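Local atomic coordinates of major exported protein (Pseudomonas aeruginosa, PDB entry 3HE1), a protein that is secreted and belongs to the Hcp family, whose members are thought to stack as hexameric rings into the tube of the type VI secretion system. Residues A[58-63]-A[117-122]; A[92-95]-A[99-102]; A[105-110]-A[143-148]; A[121-124]-A[128-131]. All coordinates share one frame; numbering follows the deposited sequence.

In the fold
From the N terminus, interaction 1 opens at 58-63, on the strand 61-71, and closes 54 residues later on strand 112-123. Nested inside that loop is interaction 2, a short turn from the end of strand 86-95 into the start of helix 100-109. The same helix opens interaction 3 at 105-110, before interaction 1 has closed, and meets strand 140-149 only after it, so interactions 1 and 3 cross. Interaction 4 begins where interaction 1 ends, sharing Tyr121 and Arg122, and closes the hairpin 112-123/129-137 inside the loop of interaction 3. Together they tie strands of the curled sheet to one another, out to the hairpin tip, and to helix 100-109.

Interaction 1 of 4, residues A[58-63]-A[117-122]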
loop_
_atom_site.group_PDB
_atom_site.type_symbol
_atom_site.label_atom_id
_atom_site.label_comp_id
_atom_site.label_asym_id
_atom_site.label_seq_id
_atom_site.Cartn_x
_atom_site.Cartn_y
_atom_site.Cartn_z
ATOM N N GLU A 58 -18.227 -16.934 28.115
ATOM C CA GLU A 58 -17.125 -17.210 29.033
ATOM C C GLU A 58 -16.267 -18.417 28.656
ATOM O O GLU A 58 -15.104 -18.478 29.031
ATOM C CB GLU A 58 -17.655 -17.374 30.467
ATOM C CG GLU A 58 -18.175 -16.079 31.109
ATOM C CD GLU A 58 -19.660 -15.801 30.839
ATOM O OE1 GLU A 58 -20.315 -16.579 30.108
ATOM O OE2 GLU A 58 -20.175 -14.796 31.379
ATOM N N ASP A 59 -16.831 -19.374 27.924
ATOM C CA ASP A 59 -16.082 -20.580 27.577
ATOM C C ASP A 59 -15.712 -20.598 26.109
ATOM O O ASP A 59 -15.430 -21.650 25.530
ATOM C CB ASP A 59 -16.853 -21.842 27.958
ATOM C CG ASP A 59 -17.147 -21.903 29.429
ATOM O OD1 ASP A 59 -16.270 -21.480 30.215
ATOM O OD2 ASP A 59 -18.258 -22.352 29.793
ATOM N N GLN A 60 -15.714 -19.411 25.519
ATOM C CA GLN A 60 -15.220 -19.232 24.167
ATOM C C GLN A 60 -14.104 -18.202 24.115
ATOM O O GLN A 60 -13.708 -17.607 25.122
ATOM C CB GLN A 60 -16.345 -18.787 23.226
ATOM C CG GLN A 60 -17.304 -19.885 22.807
ATOM C CD GLN A 60 -18.618 -19.322 22.301
ATOM O OE1 GLN A 60 -19.115 -19.724 21.249
ATOM N NE2 GLN A 60 -19.181 -18.373 23.044
ATOM N N VAL A 61 -13.617 -17.997 22.905
ATOM C CA VAL A 61 -12.630 -16.982 22.619
ATOM C C VAL A 61 -13.206 -15.994 21.597
ATOM O O VAL A 61 -13.949 -16.375 20.695
ATOM C CB VAL A 61 -11.324 -17.641 22.113
ATOM C CG1 VAL A 61 -11.557 -19.121 21.835
ATOM C CG2 VAL A 61 -10.792 -16.932 20.881
HETATM N N MSE A 62 -12.858 -14.722 21.762
HETATM C CA MSE A 62 -13.316 -13.628 20.911
HETATM C C MSE A 62 -12.537 -13.554 19.595
HETATM O O MSE A 62 -11.396 -13.082 19.565
HETATM C CB MSE A 62 -13.095 -12.328 21.671
HETATM C CG MSE A 62 -14.028 -11.202 21.321
HETATM SE SE MSE A 62 -13.189 -9.599 22.000
HETATM C CE MSE A 62 -11.505 -9.753 21.003
ATOM N N VAL A 63 -13.154 -13.994 18.504
ATOM C CA VAL A 63 -12.486 -13.995 17.205
ATOM C C VAL A 63 -12.608 -12.650 16.500
ATOM O O VAL A 63 -13.707 -12.210 16.168
ATOM C CB VAL A 63 -13.056 -15.069 16.291
ATOM C CG1 VAL A 63 -12.534 -14.868 14.882
ATOM C CG2 VAL A 63 -12.694 -16.440 16.819
ATOM N N GLU A 117 -15.243 -24.749 16.677
ATOM C CA GLU A 117 -16.547 -24.311 16.228
ATOM C C GLU A 117 -16.671 -22.824 16.377
ATOM O O GLU A 117 -16.614 -22.312 17.491
ATOM C CB GLU A 117 -17.643 -24.996 17.030
ATOM C CG GLU A 117 -18.996 -24.312 16.935
ATOM C CD GLU A 117 -20.139 -25.205 17.405
ATOM O OE1 GLU A 117 -20.106 -26.421 17.103
ATOM O OE2 GLU A 117 -21.072 -24.692 18.073
ATOM N N ILE A 118 -16.834 -22.157 15.234
ATOM C CA ILE A 118 -16.883 -20.704 15.106
ATOM C C ILE A 118 -18.327 -20.220 14.971
ATOM O O ILE A 118 -19.034 -20.569 14.033
ATOM C CB ILE A 118 -16.116 -20.225 13.850
ATOM C CG1 ILE A 118 -14.633 -20.557 13.945
ATOM C CG2 ILE A 118 -16.258 -18.730 13.673
ATOM C CD1 ILE A 118 -13.892 -19.649 14.889
ATOM N N GLN A 119 -18.750 -19.390 15.906
ATOM C CA GLN A 119 -20.111 -18.925 15.928
ATOM C C GLN A 119 -20.188 -17.464 15.539
ATOM O O GLN A 119 -19.572 -16.612 16.175
ATOM C CB GLN A 119 -20.697 -19.109 17.320
ATOM C CG GLN A 119 -20.913 -20.549 17.689
ATOM C CD GLN A 119 -21.880 -20.692 18.849
ATOM O OE1 GLN A 119 -22.263 -19.698 19.490
ATOM N NE2 GLN A 119 -22.283 -21.930 19.129
ATOM N N TRP A 120 -20.983 -17.179 14.513
ATOM C CA TRP A 120 -21.049 -15.842 13.952
ATOM C C TRP A 120 -22.212 -15.018 14.525
ATOM O O TRP A 120 -23.328 -15.523 14.686
ATOM C CB TRP A 120 -21.121 -15.927 12.427
ATOM C CG TRP A 120 -20.040 -16.786 11.795
ATOM C CD1 TRP A 120 -19.993 -18.155 11.750
ATOM C CD2 TRP A 120 -18.872 -16.325 11.116
ATOM N NE1 TRP A 120 -18.865 -18.571 11.087
ATOM C CE2 TRP A 120 -18.162 -17.467 10.679
ATOM C CE3 TRP A 120 -18.354 -15.054 10.829
ATOM C CZ2 TRP A 120 -16.966 -17.381 9.974
ATOM C CZ3 TRP A 120 -17.159 -14.967 10.129
ATOM C CH2 TRP A 120 -16.477 -16.124 9.713
ATOM N N TYR A 121 -21.937 -13.750 14.831
ATOM C CA TYR A 121 -22.943 -12.857 15.420
ATOM C C TYR A 121 -23.177 -11.573 14.611
ATOM O O TYR A 121 -22.272 -11.057 13.943
ATOM C CB TYR A 121 -22.584 -12.520 16.868
ATOM C CG TYR A 121 -22.767 -13.682 17.816
ATOM C CD1 TYR A 121 -23.931 -13.813 18.566
ATOM C CD2 TYR A 121 -21.780 -14.659 17.952
ATOM C CE1 TYR A 121 -24.108 -14.881 19.432
ATOM C CE2 TYR A 121 -21.950 -15.734 18.815
ATOM C CZ TYR A 121 -23.113 -15.836 19.550
ATOM O OH TYR A 121 -23.285 -16.896 20.402
ATOM N N ARG A 122 -24.405 -11.067 14.684
ATOM C CA ARG A 122 -24.816 -9.895 13.923
ATOM C C ARG A 122 -25.918 -9.163 14.680
ATOM O O ARG A 122 -26.526 -9.710 15.606
ATOM C CB ARG A 122 -25.367 -10.314 12.556
ATOM C CG ARG A 122 -26.863 -10.607 12.600
ATOM C CD ARG A 122 -27.366 -11.296 11.355
ATOM N NE ARG A 122 -28.781 -11.643 11.468
ATOM C CZ ARG A 122 -29.459 -12.330 10.551
ATOM N NH1 ARG A 122 -28.852 -12.742 9.445
ATOM N NH2 ARG A 122 -30.746 -12.594 10.734
#
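Val63 and Ile118 meet inside the curled antiparallel sheet of the Hcp fold, on strands 61-71 and 112-123, which both pair with strand 27-33 and so lie on either side of it. That spacing explains why no backbone hydrogen bond joins 58-63 to 117-122, and why side chains do all the touching. Val63 has CG1 anti to its backbone N (chi1 169°), which leaves CG2 to point at Ile118, and CG2 rests 3.9 Å from Ile118 CD1. The Ile118 chain bends to get there: CG1 sits beside the backbone N, and a second turn at chi2 (-75°) swings CD1 toward the valine, the two side chains crossing at about a right angle. Met29 of the intervening strand and Ile92 of strand 86-95 pack on both residues, making this the apolar end of the contact.

The other end is polar and looser. Gln60 and Gln119, both extended beyond CG, bring their amides together almost perpendicular to each other, with Gln60 OE1 3.6 Å from Gln119 OE1. Two carbonyl oxygens cannot bond, so this is mere proximity. What sets the rotation of the Gln119 amide lies along its own strand: NE2 donates to Glu117 OE2 at 3.2 Å, nearly in the amide plane, taking the anti lone pair of that oxygen. Lys115 pairs with the other carboxylate oxygen, OE1, of Glu117. Two residues along from Ile118 stands the Trp120 indole, and Ile118 CG2 lies 3.6 Å above its plane, displaced toward the rim.

Interaction 2 of 4, residues A[92-95]-A[99-102]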
loop_
_atom_site.group_PDB
_atom_site.type_symbol
_atom_site.label_atom_id
_atom_site.label_comp_id
_atom_site.label_asym_id
_atom_site.label_seq_id
_atom_site.Cartn_x
_atom_site.Cartn_y
_atom_site.Cartn_z
ATOM N N ILE A 92 -8.093 -17.832 11.841
ATOM C CA ILE A 92 -8.767 -16.884 12.717
ATOM C C ILE A 92 -7.770 -15.922 13.365
ATOM O O ILE A 92 -6.561 -16.074 13.237
ATOM C CB ILE A 92 -9.682 -17.590 13.770
ATOM C CG1 ILE A 92 -8.871 -18.438 14.752
ATOM C CG2 ILE A 92 -10.680 -18.468 13.080
ATOM C CD1 ILE A 92 -8.438 -17.703 16.028
ATOM N N THR A 93 -8.294 -14.912 14.039
ATOM C CA THR A 93 -7.463 -13.962 14.752
ATOM C C THR A 93 -8.130 -13.688 16.084
ATOM O O THR A 93 -9.352 -13.568 16.156
ATOM C CB THR A 93 -7.276 -12.630 13.971
ATOM O OG1 THR A 93 -6.580 -12.879 12.744
ATOM C CG2 THR A 93 -6.474 -11.628 14.794
ATOM N N LYS A 94 -7.320 -13.607 17.134
ATOM C CA LYS A 94 -7.800 -13.322 18.473
ATOM C C LYS A 94 -6.817 -12.350 19.126
ATOM O O LYS A 94 -5.886 -11.897 18.468
ATOM C CB LYS A 94 -7.892 -14.636 19.252
ATOM C CG LYS A 94 -6.861 -15.677 18.810
ATOM C CD LYS A 94 -7.044 -17.024 19.512
ATOM C CE LYS A 94 -7.025 -16.922 21.061
ATOM N NZ LYS A 94 -5.721 -16.476 21.650
ATOM N N VAL A 95 -7.037 -12.008 20.396
ATOM C CA VAL A 95 -6.033 -11.296 21.192
ATOM C C VAL A 95 -5.354 -12.299 22.151
ATOM O O VAL A 95 -5.842 -13.414 22.330
ATOM C CB VAL A 95 -6.667 -10.152 22.015
ATOM C CG1 VAL A 95 -6.928 -8.920 21.155
ATOM C CG2 VAL A 95 -7.949 -10.628 22.655
ATOM N N ALA A 99 -6.357 -19.068 26.605
ATOM C CA ALA A 99 -6.199 -20.162 25.648
ATOM C C ALA A 99 -4.832 -20.152 24.985
ATOM O O ALA A 99 -4.291 -21.204 24.668
ATOM C CB ALA A 99 -7.286 -20.063 24.572
ATOM N N SER A 100 -4.295 -18.951 24.778
ATOM C CA SER A 100 -3.151 -18.741 23.902
ATOM C C SER A 100 -1.970 -19.652 24.195
ATOM O O SER A 100 -1.400 -20.231 23.271
ATOM C CB SER A 100 -2.696 -17.282 23.959
ATOM O OG SER A 100 -3.712 -16.416 23.511
ATOM N N PRO A 101 -1.577 -19.765 25.479
ATOM C CA PRO A 101 -0.450 -20.650 25.791
ATOM C C PRO A 101 -0.853 -22.085 25.523
ATOM O O PRO A 101 -0.009 -22.926 25.210
ATOM C CB PRO A 101 -0.226 -20.426 27.290
ATOM C CG PRO A 101 -0.899 -19.107 27.593
ATOM C CD PRO A 101 -2.081 -19.080 26.681
ATOM N N LEU A 102 -2.152 -22.350 25.619
ATOM C CA LEU A 102 -2.671 -23.682 25.353
ATOM C C LEU A 102 -2.599 -23.998 23.871
ATOM O O LEU A 102 -2.124 -25.070 23.491
ATOM C CB LEU A 102 -4.104 -23.819 25.895
ATOM C CG LEU A 102 -4.247 -23.525 27.406
ATOM C CD1 LEU A 102 -5.677 -23.727 27.931
ATOM C CD2 LEU A 102 -3.258 -24.347 28.240
#
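Lys94 carries its ammonium across to Ser100, and Ile92 and Thr93 lead up to it along the strand. Ile92 faces the apolar interior, packing on Val63, Phe66 and Phe168. Thr93 turns to the other side of the strand, where its OG1 bonds to Asp165 OD1 while its backbone pairs with Gln64.

Lys94 follows with CG wedged between its backbone N and carbonyl carbon (chi1 30°). Beyond an extended chi2, the chain bends at both chi3 and chi4, curling NZ back over the end of its own strand. There NZ donates to Val95 O at 3.1 Å, approaching from 32° out of the carbonyl plane. NZ also lies 2.7 Å from Ser100 OG.

This is a strand-to-helix connection: after strand 86-95 the chain leaves the curled sheet of the Hcp fold and within a few residues enters helix 100-109, which packs beside that sheet. Asp97 OD1, in the connection, and Glu164 OE2, on the neighbouring strand 162-169, both form salt bridges with Lys94 NZ. Both are also hydrogen-bond partners of Ser100 OG, whose single proton they would have to share. The buried ammonium is thus matched by two carboxylates, which would be expected to keep it charged.

Val95 sends its side chain away from the helix, onto Met62, Phe160 and Leu163. Its carbonyl faces the junction instead, with Val95 O 3.9 Å from Ser100 OG.

Interaction 3 of 4, residues A[105-110]-A[143-148]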
loop_
_atom_site.group_PDB
_atom_site.type_symbol
_atom_site.label_atom_id
_atom_site.label_comp_id
_atom_site.label_asym_id
_atom_site.label_seq_id
_atom_site.Cartn_x
_atom_site.Cartn_y
_atom_site.Cartn_z
ATOM N N ALA A 105 0.693 -24.959 22.827
ATOM C CA ALA A 105 0.935 -26.330 23.234
ATOM C C ALA A 105 0.329 -27.218 22.160
ATOM O O ALA A 105 0.995 -28.104 21.630
ATOM C CB ALA A 105 0.320 -26.616 24.592
ATOM N N ALA A 106 -0.932 -26.952 21.826
ATOM C CA ALA A 106 -1.616 -27.690 20.775
ATOM C C ALA A 106 -0.764 -27.740 19.505
ATOM O O ALA A 106 -0.463 -28.813 18.988
ATOM C CB ALA A 106 -2.985 -27.066 20.489
ATOM N N LEU A 107 -0.367 -26.574 19.018
ATOM C CA LEU A 107 0.360 -26.474 17.764
ATOM C C LEU A 107 1.643 -27.303 17.830
ATOM O O LEU A 107 1.851 -28.206 17.021
ATOM C CB LEU A 107 0.676 -25.002 17.480
ATOM C CG LEU A 107 1.334 -24.495 16.196
ATOM C CD1 LEU A 107 1.703 -23.058 16.426
ATOM C CD2 LEU A 107 2.569 -25.271 15.824
ATOM N N THR A 108 2.499 -26.993 18.802
ATOM C CA THR A 108 3.806 -27.643 18.926
ATOM C C THR A 108 3.712 -29.114 19.313
ATOM O O THR A 108 4.688 -29.860 19.185
ATOM C CB THR A 108 4.711 -26.939 19.964
ATOM O OG1 THR A 108 4.002 -26.795 21.203
ATOM C CG2 THR A 108 5.150 -25.572 19.465
ATOM N N SER A 109 2.547 -29.525 19.804
ATOM C CA SER A 109 2.364 -30.911 20.199
ATOM C C SER A 109 1.876 -31.753 19.035
ATOM O O SER A 109 2.011 -32.972 19.066
ATOM C CB SER A 109 1.391 -31.034 21.373
ATOM O OG SER A 109 0.059 -30.771 20.968
ATOM N N GLY A 110 1.312 -31.105 18.014
ATOM C CA GLY A 110 0.650 -31.820 16.929
ATOM C C GLY A 110 -0.686 -32.445 17.321
ATOM O O GLY A 110 -1.140 -33.431 16.720
ATOM N N VAL A 143 -1.864 -25.534 12.394
ATOM C CA VAL A 143 -0.685 -25.640 11.546
ATOM C C VAL A 143 0.320 -24.499 11.681
ATOM O O VAL A 143 1.472 -24.644 11.290
ATOM C CB VAL A 143 -1.067 -25.871 10.080
ATOM C CG1 VAL A 143 -1.467 -27.328 9.887
ATOM C CG2 VAL A 143 -2.203 -24.957 9.681
ATOM N N ASP A 144 -0.112 -23.373 12.243
ATOM C CA ASP A 144 0.797 -22.280 12.561
ATOM C C ASP A 144 0.123 -21.170 13.341
ATOM O O ASP A 144 -1.089 -20.980 13.281
ATOM C CB ASP A 144 1.527 -21.720 11.327
ATOM C CG ASP A 144 0.755 -21.911 10.041
ATOM O OD1 ASP A 144 1.396 -22.217 9.017
ATOM O OD2 ASP A 144 -0.482 -21.755 10.044
ATOM N N ILE A 145 0.935 -20.486 14.140
ATOM C CA ILE A 145 0.484 -19.340 14.925
ATOM C C ILE A 145 1.462 -18.180 14.740
ATOM O O ILE A 145 2.658 -18.378 14.557
ATOM C CB ILE A 145 0.304 -19.682 16.427
ATOM C CG1 ILE A 145 -0.824 -20.699 16.614
ATOM C CG2 ILE A 145 0.007 -18.428 17.247
ATOM C CD1 ILE A 145 -1.237 -20.882 18.050
ATOM N N LYS A 146 0.924 -16.973 14.744
ATOM C CA LYS A 146 1.719 -15.761 14.657
ATOM C C LYS A 146 1.258 -14.815 15.761
ATOM O O LYS A 146 0.070 -14.485 15.862
ATOM C CB LYS A 146 1.566 -15.094 13.277
ATOM C CG LYS A 146 1.774 -13.572 13.287
ATOM C CD LYS A 146 1.985 -13.001 11.886
ATOM C CE LYS A 146 2.185 -11.482 11.923
ATOM N NZ LYS A 146 2.935 -10.944 10.742
ATOM N N ASP A 147 2.196 -14.418 16.615
ATOM C CA ASP A 147 1.926 -13.408 17.622
ATOM C C ASP A 147 2.490 -12.081 17.141
ATOM O O ASP A 147 3.632 -12.022 16.701
ATOM C CB ASP A 147 2.553 -13.811 18.949
ATOM C CG ASP A 147 1.745 -14.866 19.677
ATOM O OD1 ASP A 147 0.543 -15.038 19.360
ATOM O OD2 ASP A 147 2.312 -15.516 20.577
ATOM N N TYR A 148 1.690 -11.021 17.209
ATOM C CA TYR A 148 2.140 -9.704 16.766
ATOM C C TYR A 148 1.404 -8.573 17.483
ATOM O O TYR A 148 0.265 -8.758 17.905
ATOM C CB TYR A 148 1.998 -9.580 15.243
ATOM C CG TYR A 148 0.596 -9.783 14.715
ATOM C CD1 TYR A 148 -0.115 -8.719 14.180
ATOM C CD2 TYR A 148 -0.019 -11.036 14.743
ATOM C CE1 TYR A 148 -1.397 -8.881 13.693
ATOM C CE2 TYR A 148 -1.319 -11.210 14.257
ATOM C CZ TYR A 148 -1.996 -10.119 13.728
ATOM O OH TYR A 148 -3.273 -10.237 13.227
#
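Leu107 plugs the helix onto the strand with a single methyl: its CD1 sits 3.5 Å from Ile145 CG1, closer than carbon atoms usually pack. The same methyl is 3.7 Å from Ile145 CB and also lies against the backbone, 3.5 Å from Ile145 N. Leu107 gets this reach by standing straight out from the helix, CG anti to the backbone N (chi1 -175°) and the chain extended to CD1. Ile145 runs past it in the opposite direction, so the two slide alongside each other. Around them Leu103 and Leu104 of the helix pack on Ile145, and Ile142 packs on Leu107.

Away from this point the helix turns to solvent. Ser109 and Gly110 are exposed and touch nothing of 143-148. Here helix 100-109 finishes in a Schellman motif: Gly110 takes a positive phi (72°) and its N bonds back to Leu107 O at 3.1 Å, so the residue that packs on the strand also helps close the helix.

The strand's own polar groups are busy in the sheet. Strand 140-149 pairs with 162-169 on one side, and residues 144-148 form an antiparallel ladder with a strand of the third subunit, carrying the sheet across the ring interface. Leu107 itself packs on Ile72 of that subunit. With no hydrogen bond between 105-110 and 143-148, the helix is held here by fit between apolar side chains, next to a strand whose backbone bonds carry the sheet into the neighbouring subunit.

Interaction 4 of 4, residues A[121-124]-A[128-131]; sequences YRTS and TQEH
Arg122 and Glu130 face each other across a beta hairpin, the tip of strands 112-123 and 129-137, and are joined twice over. Their backbones form a hydrogen-bonded pair: Arg122 N donates to Glu130 O at 3.0 Å, and Glu130 N returns to Arg122 O at 2.8 Å. Their side chains then run side by side in the same direction and form a side-on salt bridge in which one carboxylate oxygen takes both bonds. Arg122 NE reaches the anti lone pair of Glu130 OE2 at 2.8 Å, while NH2 meets OE2 at 2.7 Å on its syn side, 34° out of the carboxylate plane. Arg122 NH2 also donates to Asp47 O of the second subunit.

At the turn, Thr128 O is likewise doubly satisfied, receiving Ser124 N at 2.8 Å and Ser124 OG at 2.8 Å. On the sheet face of the non-hydrogen-bonded pairs, Thr123 OG1 donates to Gln129 OE1 at 2.6 Å, in the carbonyl plane. Gln129 gets there through a bend at chi2 (-54°), which folds its amide back over the neighbouring strand. Farther along that face the contact turns apolar: His131 CB sits over the face of the Tyr121 ring as a CH-pi contact, 3.9 Å from its centroid, while Tyr121 OH bonds to His57 NE2.

Glu130 probably fixes the guanidinium in the orientation in which NH2 also meets Asp47 O of the second subunit, and the positive charge would tend to keep the carboxylate ionised.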
loop_
_atom_site.group_PDB
_atom_site.type_symbol
_atom_site.label_atom_id
_atom_site.label_comp_id
_atom_site.label_asym_id
_atom_site.label_seq_id
_atom_site.Cartn_x
_atom_site.Cartn_y
_atom_site.Cartn_z
ATOM N N TYR A 121 -21.937 -13.750 14.831
ATOM C CA TYR A 121 -22.943 -12.857 15.420
ATOM C C TYR A 121 -23.177 -11.573 14.611
ATOM O O TYR A 121 -22.272 -11.057 13.943
ATOM C CB TYR A 121 -22.584 -12.520 16.868
ATOM C CG TYR A 121 -22.767 -13.682 17.816
ATOM C CD1 TYR A 121 -23.931 -13.813 18.566
ATOM C CD2 TYR A 121 -21.780 -14.659 17.952
ATOM C CE1 TYR A 121 -24.108 -14.881 19.432
ATOM C CE2 TYR A 121 -21.950 -15.734 18.815
ATOM C CZ TYR A 121 -23.113 -15.836 19.550
ATOM O OH TYR A 121 -23.285 -16.896 20.402
ATOM N N ARG A 122 -24.405 -11.067 14.684
ATOM C CA ARG A 122 -24.816 -9.895 13.923
ATOM C C ARG A 122 -25.918 -9.163 14.680
ATOM O O ARG A 122 -26.526 -9.710 15.606
ATOM C CB ARG A 122 -25.367 -10.314 12.556
ATOM C CG ARG A 122 -26.863 -10.607 12.600
ATOM C CD ARG A 122 -27.366 -11.296 11.355
ATOM N NE ARG A 122 -28.781 -11.643 11.468
ATOM C CZ ARG A 122 -29.459 -12.330 10.551
ATOM N NH1 ARG A 122 -28.852 -12.742 9.445
ATOM N NH2 ARG A 122 -30.746 -12.594 10.734
ATOM N N THR A 123 -26.183 -7.928 14.273
ATOM C CA THR A 123 -27.340 -7.203 14.773
ATOM C C THR A 123 -28.575 -7.619 13.977
ATOM O O THR A 123 -28.629 -7.441 12.759
ATOM C CB THR A 123 -27.149 -5.687 14.655
ATOM O OG1 THR A 123 -25.896 -5.314 15.246
ATOM C CG2 THR A 123 -28.290 -4.953 15.349
ATOM N N SER A 124 -29.558 -8.181 14.670
ATOM C CA SER A 124 -30.755 -8.699 14.021
ATOM C C SER A 124 -31.586 -7.571 13.426
ATOM O O SER A 124 -31.267 -6.390 13.591
ATOM C CB SER A 124 -31.606 -9.492 15.018
ATOM O OG SER A 124 -32.195 -8.632 15.983
ATOM N N THR A 128 -31.380 -6.478 18.098
ATOM C CA THR A 128 -30.724 -7.278 19.129
ATOM C C THR A 128 -29.651 -8.154 18.507
ATOM O O THR A 128 -29.812 -8.620 17.378
ATOM C CB THR A 128 -31.721 -8.208 19.831
ATOM O OG1 THR A 128 -32.958 -7.516 20.055
ATOM C CG2 THR A 128 -31.148 -8.703 21.156
ATOM N N GLN A 129 -28.568 -8.387 19.247
ATOM C CA GLN A 129 -27.489 -9.257 18.776
ATOM C C GLN A 129 -27.945 -10.704 18.695
ATOM O O GLN A 129 -28.591 -11.204 19.617
ATOM C CB GLN A 129 -26.273 -9.167 19.701
ATOM C CG GLN A 129 -25.491 -7.879 19.557
ATOM C CD GLN A 129 -25.079 -7.614 18.122
ATOM O OE1 GLN A 129 -25.529 -6.644 17.506
ATOM N NE2 GLN A 129 -24.233 -8.483 17.577
ATOM N N GLU A 130 -27.608 -11.382 17.601
ATOM C CA GLU A 130 -27.993 -12.780 17.462
ATOM C C GLU A 130 -26.939 -13.638 16.778
ATOM O O GLU A 130 -26.182 -13.175 15.925
ATOM C CB GLU A 130 -29.328 -12.915 16.722
ATOM C CG GLU A 130 -29.227 -12.729 15.219
ATOM C CD GLU A 130 -30.590 -12.649 14.559
ATOM O OE1 GLU A 130 -31.583 -13.091 15.179
ATOM O OE2 GLU A 130 -30.671 -12.137 13.423
ATOM N N HIS A 131 -26.902 -14.901 17.171
ATOM C CA HIS A 131 -26.101 -15.875 16.473
ATOM C C HIS A 131 -26.880 -16.314 15.239
ATOM O O HIS A 131 -28.023 -16.757 15.338
ATOM C CB HIS A 131 -25.815 -17.063 17.379
ATOM C CG HIS A 131 -25.034 -18.145 16.708
ATOM N ND1 HIS A 131 -25.189 -19.478 17.018
ATOM C CD2 HIS A 131 -24.111 -18.093 15.719
ATOM C CE1 HIS A 131 -24.383 -20.198 16.259
ATOM N NE2 HIS A 131 -23.717 -19.382 15.463
#